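Local coordinates for protein trichothecene 3-O-acetyltransferase TRI101 (Fusarium sporotrichioides, PDB 2ZBA) that transfers an acetyl group from acetyl-CoA to the 3-hydroxyl of trichothecene mycotoxins during their biosynthesis in Fusarium, at residues G163-M168 and L316-T321; A126-L131 and P142-L147; V204-E209 and G305-S310. All coordinates share one frame; numbering follows the deposited sequence.

Contact 1 (G163-M168 and L316-T321). With ZBA (12,13-Epoxytrichothec-9-ene-3,4,8,15-tetrol-4,15-diacetate-8-isovalerate), chain F.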
loop_
_atom_site.group_PDB
_atom_site.type_symbol
_atom_site.label_atom_id
_atom_site.label_comp_id
_atom_site.label_asym_id
_atom_site.label_seq_id
_atom_site.Cartn_x
_atom_site.Cartn_y
_atom_site.Cartn_z
ATOM N N GLY A 163 3.467 -8.622 4.084
ATOM C CA GLY A 163 4.820 -8.075 4.223
ATOM C C GLY A 163 4.876 -7.119 5.410
ATOM O O GLY A 163 4.053 -6.231 5.512
ATOM N N GLN A 164 5.832 -7.324 6.319
ATOM C CA GLN A 164 6.046 -6.438 7.472
ATOM C C GLN A 164 6.419 -5.038 6.965
ATOM O O GLN A 164 7.384 -4.872 6.217
ATOM C CB GLN A 164 7.138 -7.017 8.387
ATOM C CG GLN A 164 6.955 -6.699 9.872
ATOM C CD GLN A 164 6.852 -5.215 10.127
ATOM O OE1 GLN A 164 5.830 -4.731 10.637
ATOM N NE2 GLN A 164 7.894 -4.469 9.727
ATOM N N HIS A 165 5.650 -4.031 7.355
ATOM C CA HIS A 165 5.781 -2.727 6.714
ATOM C C HIS A 165 7.111 -1.965 6.933
ATOM O O HIS A 165 7.477 -1.128 6.112
ATOM C CB HIS A 165 4.572 -1.834 6.996
ATOM C CG HIS A 165 4.359 -0.787 5.943
ATOM N ND1 HIS A 165 3.113 -0.311 5.597
ATOM C CD2 HIS A 165 5.243 -0.132 5.156
ATOM C CE1 HIS A 165 3.241 0.591 4.639
ATOM N NE2 HIS A 165 4.525 0.719 4.355
ATOM N N GLY A 166 7.837 -2.246 8.010
ATOM C CA GLY A 166 9.143 -1.595 8.224
ATOM C C GLY A 166 10.206 -2.168 7.308
ATOM O O GLY A 166 11.188 -1.496 6.954
ATOM N N ALA A 167 9.983 -3.425 6.935
ATOM C CA ALA A 167 10.823 -4.190 6.027
ATOM C C ALA A 167 10.524 -3.898 4.560
ATOM O O ALA A 167 11.390 -4.051 3.723
ATOM C CB ALA A 167 10.678 -5.713 6.305
HETATM N N MSE A 168 9.304 -3.499 4.239
HETATM C CA MSE A 168 8.958 -3.248 2.840
HETATM C C MSE A 168 7.755 -2.350 2.707
HETATM O O MSE A 168 6.820 -2.457 3.493
HETATM C CB MSE A 168 8.703 -4.582 2.086
HETATM C CG MSE A 168 7.567 -5.448 2.643
HETATM SE SE MSE A 168 7.607 -7.233 1.829
HETATM C CE MSE A 168 8.901 -7.946 2.984
ATOM N N LEU A 316 11.861 -0.431 2.308
ATOM C CA LEU A 316 10.886 0.633 2.510
ATOM C C LEU A 316 11.543 1.952 2.112
ATOM O O LEU A 316 12.467 2.431 2.780
ATOM C CB LEU A 316 10.365 0.703 3.954
ATOM C CG LEU A 316 9.377 1.890 4.023
ATOM C CD1 LEU A 316 7.995 1.545 4.460
ATOM C CD2 LEU A 316 9.935 3.097 4.782
ATOM N N LEU A 317 11.039 2.518 1.021
ATOM C CA LEU A 317 11.576 3.718 0.439
ATOM C C LEU A 317 10.397 4.516 -0.094
ATOM O O LEU A 317 10.097 4.526 -1.287
ATOM C CB LEU A 317 12.601 3.364 -0.654
ATOM C CG LEU A 317 13.337 4.546 -1.277
ATOM C CD1 LEU A 317 13.666 5.663 -0.227
ATOM C CD2 LEU A 317 14.569 4.072 -1.991
ATOM N N GLN A 318 9.728 5.180 0.834
ATOM C CA GLN A 318 8.457 5.812 0.586
ATOM C C GLN A 318 8.477 7.114 1.370
ATOM O O GLN A 318 9.209 7.228 2.362
ATOM C CB GLN A 318 7.367 4.889 1.131
ATOM C CG GLN A 318 5.936 5.314 0.888
ATOM C CD GLN A 318 4.946 4.282 1.410
ATOM O OE1 GLN A 318 4.350 3.537 0.625
ATOM N NE2 GLN A 318 4.794 4.206 2.737
ATOM N N ASN A 319 7.712 8.096 0.901
ATOM C CA ASN A 319 7.379 9.269 1.689
ATOM C C ASN A 319 5.951 9.634 1.315
ATOM O O ASN A 319 5.277 8.861 0.628
ATOM C CB ASN A 319 8.360 10.411 1.365
ATOM C CG ASN A 319 8.497 11.415 2.502
ATOM O OD1 ASN A 319 7.629 11.523 3.368
ATOM N ND2 ASN A 319 9.594 12.167 2.490
HETATM N N MSE A 320 5.484 10.793 1.760
HETATM C CA MSE A 320 4.183 11.284 1.395
HETATM C C MSE A 320 4.345 12.738 0.980
HETATM O O MSE A 320 5.319 13.403 1.343
HETATM C CB MSE A 320 3.194 11.146 2.561
HETATM C CG MSE A 320 2.916 9.680 3.022
HETATM SE SE MSE A 320 1.339 9.557 4.151
HETATM C CE MSE A 320 0.066 8.799 2.858
ATOM N N THR A 321 3.401 13.233 0.203
ATOM C CA THR A 321 3.282 14.662 0.004
ATOM C C THR A 321 2.038 15.121 0.783
ATOM O O THR A 321 1.050 14.370 0.927
ATOM C CB THR A 321 3.250 15.059 -1.505
ATOM O OG1 THR A 321 2.082 14.517 -2.139
ATOM C CG2 THR A 321 4.517 14.559 -2.231
HETATM O O18 ZBA F . -3.198 5.177 9.102
HETATM C C44 ZBA F . -2.399 4.463 9.656
HETATM C C45 ZBA F . -1.802 4.672 11.000
HETATM C C46 ZBA F . -1.625 3.456 11.820
HETATM C C48 ZBA F . -2.719 2.630 12.272
HETATM C C47 ZBA F . -0.307 2.955 12.292
HETATM O O17 ZBA F . -1.975 3.357 9.043
HETATM C C31 ZBA F . -2.225 3.126 7.623
HETATM C C30 ZBA F . -1.434 4.100 6.766
HETATM C C32 ZBA F . -1.961 1.671 7.396
HETATM C C39 ZBA F . -2.813 0.746 8.211
HETATM C C33 ZBA F . -1.062 1.271 6.523
HETATM C C34 ZBA F . -0.282 2.194 5.653
HETATM O O10 ZBA F . -1.012 2.337 4.377
HETATM C C29 ZBA F . -0.032 3.636 6.233
HETATM C C38 ZBA F . 0.973 3.534 7.402
HETATM O O12 ZBA F . 0.798 4.655 8.301
HETATM C C40 ZBA F . 1.824 4.955 9.095
HETATM C C41 ZBA F . 1.484 6.070 10.027
HETATM O O13 ZBA F . 2.851 4.434 9.080
HETATM C C28 ZBA F . 0.541 4.604 5.077
HETATM C C37 ZBA F . 0.913 5.999 5.650
HETATM C C35 ZBA F . -0.515 4.651 3.957
HETATM C C25 ZBA F . -0.494 3.279 3.417
HETATM C C36 ZBA F . -1.579 5.605 3.776
HETATM O O11 ZBA F . -0.417 5.644 2.932
HETATM C C27 ZBA F . 1.717 3.904 4.257
HETATM C C26 ZBA F . 0.987 3.227 3.108
HETATM O O16 ZBA F . 1.395 1.908 2.849
HETATM O O14 ZBA F . 2.754 4.774 3.710
#
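The imidazole of H165 packs against L316 and lies near Q318, yet its NE2 is buried without a partner in the model. The methyl CD1 of L316 comes to the imidazole edge, near its plane, 3.3 Å from CD2 of H165. It also lies 3.2 Å from the backbone O of H165. L316 reaches them with CG anti to the backbone N (chi1 179°). The T-2 toxin meets another part of the ring edge: CE1 of H165 is 2.9 Å from toxin O16, and NE2 of H165 is 3.7 Å from it. Q318, two residues after L316, comes in on an extended chain, with NE2 3.9 Å from NE2 of H165. Q318 NE2 lies so near toxin O14 that the local model is doubtful there. The terminal methyl CE of selenomethionine M320 is 3.2 Å from O11, the epoxide oxygen. Coenzyme A touches both H165 and Q318. H165 begins HGAMD, the HXXXD motif of the BAHD superfamily, whose histidine is the general base in relatives. Toxin O16, the 3-hydroxyl oxygen that this enzyme acetylates, lies beside the ring as expected for a general base, but as modelled no ring nitrogen is hydrogen-bonded to it.

Contact 2 (A126-L131 and P142-L147); sequences APRKTL and PKPVLL
R128 reaches P142 with the one hydrogen bond between these segments. Its NH2 donates to the backbone O of P142 over 3.2 Å. The bond is bent, with an N-H...O angle of 138°. The acceptor lies at the guanidinium edge, tilted 17° out of the plane of the group. The donor in turn is somewhat tilted from the plane of the P142 carbonyl. The R128 chain bends at chi3 (76°), which turns the guanidinium toward P142 after the aliphatic part has passed L147. The same NH2 is 4.0 Å from CD of P144, at an oblique approach to the flat group.

The remaining contacts are apolar. The aliphatic part of R128 crosses the side chain of L147 at a slant. CG of R128 is 3.7 Å from CD2 of L147, and CD of R128 is 3.8 Å from CD1 of L147. Both methyls of the leucine therefore touch the arginine chain. P127 packs nearer the backbone of the same leucine, with its ring CG 3.7 Å from CB of L147. L147 thus meets two consecutive residues, P127 mainly at CB and R128 at the two methyls. The contact is partly buried: L147 lies inside, while P142 is exposed.

Both segments also bond to neighbouring strands. The R128 carbonyl accepts a hydrogen bond from ND2 of N162 on strand 156-164, and the side chain of R128 touches Y29 of strand 29-37. L147 pairs with N162 through the backbone. Residues 126-131 follow helix 122-125, and residues 142-147 run into strand 146-153 and include its first two residues. The contact therefore closes the loop between that helix and that strand, which lies between strands 92-97 and 156-164 in the five-stranded mixed sheet.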
loop_
_atom_site.group_PDB
_atom_site.type_symbol
_atom_site.label_atom_id
_atom_site.label_comp_id
_atom_site.label_asym_id
_atom_site.label_seq_id
_atom_site.Cartn_x
_atom_site.Cartn_y
_atom_site.Cartn_z
ATOM N N ALA A 126 -6.106 -14.072 4.994
ATOM C CA ALA A 126 -4.720 -13.665 5.275
ATOM C C ALA A 126 -4.097 -14.414 6.471
ATOM O O ALA A 126 -4.807 -14.760 7.426
ATOM C CB ALA A 126 -4.661 -12.167 5.504
ATOM N N PRO A 127 -2.771 -14.670 6.419
ATOM C CA PRO A 127 -2.130 -15.452 7.489
ATOM C C PRO A 127 -1.931 -14.682 8.792
ATOM O O PRO A 127 -1.812 -15.301 9.857
ATOM C CB PRO A 127 -0.783 -15.853 6.876
ATOM C CG PRO A 127 -0.474 -14.749 5.900
ATOM C CD PRO A 127 -1.814 -14.283 5.362
ATOM N N ARG A 128 -1.898 -13.350 8.702
ATOM C CA ARG A 128 -1.828 -12.473 9.870
ATOM C C ARG A 128 -2.608 -11.201 9.598
ATOM O O ARG A 128 -2.760 -10.806 8.448
ATOM C CB ARG A 128 -0.401 -12.013 10.088
ATOM C CG ARG A 128 0.494 -12.922 10.815
ATOM C CD ARG A 128 1.722 -12.114 11.061
ATOM N NE ARG A 128 1.500 -11.157 12.141
ATOM C CZ ARG A 128 2.186 -11.161 13.280
ATOM N NH1 ARG A 128 1.926 -10.263 14.221
ATOM N NH2 ARG A 128 3.138 -12.068 13.477
ATOM N N LYS A 129 -3.014 -10.521 10.666
ATOM C CA LYS A 129 -3.778 -9.276 10.558
ATOM C C LYS A 129 -2.934 -8.065 10.127
ATOM O O LYS A 129 -1.710 -8.035 10.304
ATOM C CB LYS A 129 -4.484 -8.994 11.875
ATOM C CG LYS A 129 -5.678 -9.880 12.159
ATOM C CD LYS A 129 -6.172 -9.699 13.615
ATOM C CE LYS A 129 -6.579 -8.264 13.921
ATOM N NZ LYS A 129 -7.778 -7.851 13.127
ATOM N N THR A 130 -3.601 -7.067 9.550
ATOM C CA THR A 130 -2.948 -5.826 9.148
ATOM C C THR A 130 -2.381 -5.074 10.363
ATOM O O THR A 130 -1.234 -4.635 10.353
ATOM C CB THR A 130 -3.920 -4.907 8.347
ATOM O OG1 THR A 130 -4.364 -5.593 7.167
ATOM C CG2 THR A 130 -3.225 -3.595 7.930
ATOM N N LEU A 131 -3.196 -4.954 11.405
ATOM C CA LEU A 131 -2.848 -4.183 12.601
ATOM C C LEU A 131 -2.496 -5.083 13.792
ATOM O O LEU A 131 -3.094 -6.141 13.979
ATOM C CB LEU A 131 -3.997 -3.231 12.974
ATOM C CG LEU A 131 -4.507 -2.238 11.910
ATOM C CD1 LEU A 131 -5.782 -1.538 12.345
ATOM C CD2 LEU A 131 -3.462 -1.209 11.541
ATOM N N PRO A 142 7.179 -13.922 17.158
ATOM C CA PRO A 142 7.779 -13.766 15.831
ATOM C C PRO A 142 7.080 -12.711 14.970
ATOM O O PRO A 142 5.847 -12.535 15.041
ATOM C CB PRO A 142 7.639 -15.160 15.209
ATOM C CG PRO A 142 7.529 -16.082 16.371
ATOM C CD PRO A 142 6.772 -15.315 17.412
ATOM N N LYS A 143 7.887 -12.006 14.190
ATOM C CA LYS A 143 7.414 -10.993 13.267
ATOM C C LYS A 143 8.065 -11.249 11.897
ATOM O O LYS A 143 9.018 -10.568 11.518
ATOM C CB LYS A 143 7.779 -9.617 13.822
ATOM C CG LYS A 143 7.131 -8.437 13.148
ATOM C CD LYS A 143 7.645 -7.123 13.756
ATOM C CE LYS A 143 6.867 -6.714 15.003
ATOM N NZ LYS A 143 7.373 -5.395 15.526
ATOM N N PRO A 144 7.559 -12.257 11.156
ATOM C CA PRO A 144 8.191 -12.613 9.884
ATOM C C PRO A 144 8.134 -11.465 8.881
ATOM O O PRO A 144 7.228 -10.638 8.927
ATOM C CB PRO A 144 7.357 -13.804 9.390
ATOM C CG PRO A 144 6.619 -14.308 10.606
ATOM C CD PRO A 144 6.382 -13.098 11.447
ATOM N N VAL A 145 9.123 -11.420 8.007
ATOM C CA VAL A 145 9.244 -10.419 6.939
ATOM C C VAL A 145 8.124 -10.631 5.890
ATOM O O VAL A 145 7.490 -9.674 5.421
ATOM C CB VAL A 145 10.669 -10.505 6.321
ATOM C CG1 VAL A 145 10.788 -9.765 4.974
ATOM C CG2 VAL A 145 11.702 -9.991 7.306
ATOM N N LEU A 146 7.863 -11.901 5.576
ATOM C CA LEU A 146 6.928 -12.265 4.521
ATOM C C LEU A 146 6.172 -13.524 4.935
ATOM O O LEU A 146 6.774 -14.483 5.418
ATOM C CB LEU A 146 7.704 -12.478 3.210
ATOM C CG LEU A 146 6.977 -12.435 1.854
ATOM C CD1 LEU A 146 6.552 -11.016 1.461
ATOM C CD2 LEU A 146 7.870 -13.032 0.747
ATOM N N LEU A 147 4.851 -13.507 4.789
ATOM C CA LEU A 147 4.012 -14.691 5.037
ATOM C C LEU A 147 3.080 -14.871 3.849
ATOM O O LEU A 147 2.663 -13.894 3.221
ATOM C CB LEU A 147 3.159 -14.543 6.312
ATOM C CG LEU A 147 3.710 -14.454 7.745
ATOM C CD1 LEU A 147 3.977 -13.011 8.127
ATOM C CD2 LEU A 147 2.671 -15.023 8.704
#

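Contact 3 (V204-E209 and G305-S310)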
loop_
_atom_site.group_PDB
_atom_site.type_symbol
_atom_site.label_atom_id
_atom_site.label_comp_id
_atom_site.label_asym_id
_atom_site.label_seq_id
_atom_site.Cartn_x
_atom_site.Cartn_y
_atom_site.Cartn_z
ATOM N N VAL A 204 20.838 3.780 1.159
ATOM C CA VAL A 204 19.886 4.027 0.091
ATOM C C VAL A 204 19.363 5.481 0.071
ATOM O O VAL A 204 19.067 6.042 -0.994
ATOM C CB VAL A 204 18.768 2.906 0.083
ATOM C CG1 VAL A 204 17.543 3.279 0.926
ATOM C CG2 VAL A 204 18.376 2.565 -1.331
ATOM N N VAL A 205 19.274 6.078 1.260
ATOM C CA VAL A 205 18.956 7.497 1.425
ATOM C C VAL A 205 20.185 8.136 2.086
ATOM O O VAL A 205 20.414 7.940 3.269
ATOM C CB VAL A 205 17.700 7.703 2.301
ATOM C CG1 VAL A 205 17.367 9.211 2.448
ATOM C CG2 VAL A 205 16.500 6.930 1.719
ATOM N N PRO A 206 21.010 8.859 1.304
ATOM C CA PRO A 206 22.196 9.509 1.873
ATOM C C PRO A 206 21.842 10.517 2.957
ATOM O O PRO A 206 20.904 11.309 2.804
ATOM C CB PRO A 206 22.827 10.210 0.652
ATOM C CG PRO A 206 22.346 9.434 -0.521
ATOM C CD PRO A 206 20.916 9.091 -0.149
ATOM N N LEU A 207 22.574 10.478 4.067
ATOM C CA LEU A 207 22.306 11.400 5.172
ATOM C C LEU A 207 22.854 12.788 4.835
ATOM O O LEU A 207 23.823 12.911 4.072
ATOM C CB LEU A 207 22.892 10.863 6.485
ATOM C CG LEU A 207 22.036 10.091 7.506
ATOM C CD1 LEU A 207 20.759 9.408 6.956
ATOM C CD2 LEU A 207 22.924 9.127 8.265
ATOM N N LEU A 208 22.217 13.823 5.382
ATOM C CA LEU A 208 22.643 15.212 5.164
ATOM C C LEU A 208 23.805 15.582 6.081
ATOM O O LEU A 208 23.742 15.321 7.290
ATOM C CB LEU A 208 21.468 16.174 5.393
ATOM C CG LEU A 208 20.268 15.992 4.454
ATOM C CD1 LEU A 208 19.136 16.906 4.867
ATOM C CD2 LEU A 208 20.654 16.242 3.001
ATOM N N GLU A 209 24.850 16.191 5.513
ATOM C CA GLU A 209 26.108 16.454 6.263
ATOM C C GLU A 209 25.915 17.354 7.480
ATOM O O GLU A 209 26.398 17.039 8.569
ATOM C CB GLU A 209 27.216 16.997 5.356
ATOM N N GLY A 305 12.607 6.168 -7.627
ATOM C CA GLY A 305 12.961 7.042 -8.756
ATOM C C GLY A 305 13.736 8.308 -8.397
ATOM O O GLY A 305 14.897 8.454 -8.787
ATOM N N PRO A 306 13.107 9.218 -7.627
ATOM C CA PRO A 306 13.776 10.420 -7.141
ATOM C C PRO A 306 15.098 10.165 -6.390
ATOM O O PRO A 306 16.039 10.951 -6.532
ATOM C CB PRO A 306 12.722 11.055 -6.216
ATOM C CG PRO A 306 11.416 10.560 -6.742
ATOM C CD PRO A 306 11.695 9.166 -7.199
HETATM N N MSE A 307 15.186 9.086 -5.607
HETATM C CA MSE A 307 16.444 8.768 -4.891
HETATM C C MSE A 307 17.564 8.214 -5.777
HETATM O O MSE A 307 18.712 8.108 -5.337
HETATM C CB MSE A 307 16.209 7.782 -3.735
HETATM C CG MSE A 307 15.595 8.367 -2.473
HETATM SE SE MSE A 307 16.400 10.048 -1.783
HETATM C CE MSE A 307 18.072 9.580 -1.716
ATOM N N GLY A 308 17.237 7.873 -7.019
ATOM C CA GLY A 308 18.174 7.206 -7.925
ATOM C C GLY A 308 18.393 5.761 -7.516
ATOM O O GLY A 308 19.531 5.265 -7.532
ATOM N N VAL A 309 17.316 5.090 -7.109
ATOM C CA VAL A 309 17.412 3.702 -6.648
ATOM C C VAL A 309 16.617 2.825 -7.589
ATOM O O VAL A 309 15.612 3.268 -8.124
ATOM C CB VAL A 309 16.902 3.539 -5.182
ATOM C CG1 VAL A 309 16.809 2.080 -4.795
ATOM C CG2 VAL A 309 17.831 4.275 -4.225
ATOM N N SER A 310 17.067 1.588 -7.800
ATOM C CA SER A 310 16.344 0.660 -8.649
ATOM C C SER A 310 14.873 0.523 -8.225
ATOM O O SER A 310 14.573 0.364 -7.044
ATOM C CB SER A 310 17.019 -0.701 -8.609
ATOM O OG SER A 310 16.137 -1.707 -9.043
#
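M307, a selenomethionine, sits at the end of the short helix 304-307 and meets the loop residues 204-206. The helix ends in a Schellman motif. G308 has positive phi (72°) and is the first residue to leave helical geometry. Two bonds run back into the last turn, one of them from G308 N to G305 O at 3.0 Å.

The contact across the segments is made mostly by apolar groups, with no hydrogen bond. M307 does most of the reaching from the helix end. Its chain folds at chi2 (-48°) and chi3 (-52°) and brings the terminal methyl CE against the loop. CE lies 3.3 Å from CD of P206, a close approach for two carbons. The same methyl is 3.7 Å from the backbone O of V204. It is also 3.9 Å from CA of V205, so it meets three consecutive residues.

V309, just past G308, makes the second meeting. Its CG2 is 3.4 Å from CG2 of V204, another tight pair. CG1 of V309 is 3.8 Å from the same V204 methyl. The two valine side chains cross at about a right angle, and one methyl of V204 meets both branches of V309.

Helix 348-363 borders the loop: V205 touches A359 and P206 touches Q356. V309 also touches L199, and V204 touches Y313. Away from the ligands, this is plain packing of a loop on a helix end. A Schellman motif with glycine at the positive-phi position is a common helix C-terminus, and here M307 and V309, on either side of G308 in sequence, both face the loop.

In the fold
Contact 1 is the one at the reaction site, with the T-2 toxin and coenzyme A beside it. Contact 2 lies about 15 Å from it, centre to centre. Strands 146-153 and 156-164 join the two as neighbours in one sheet. N of Q164 probably bonds to O of V145 at 3.0 Å, and CE of selenomethionine M168 packs on CG1 of V145 at 3.3 Å. L131 of contact 2 also touches the toxin. Contact 3 is nested in the chain between the segments of contact 1, about 14 Å away between centres. L317 joins them, with CD1 3.7 Å from CG2 of V205. Contacts 2 and 3 do not touch; their nearest atoms are about 15 Å apart.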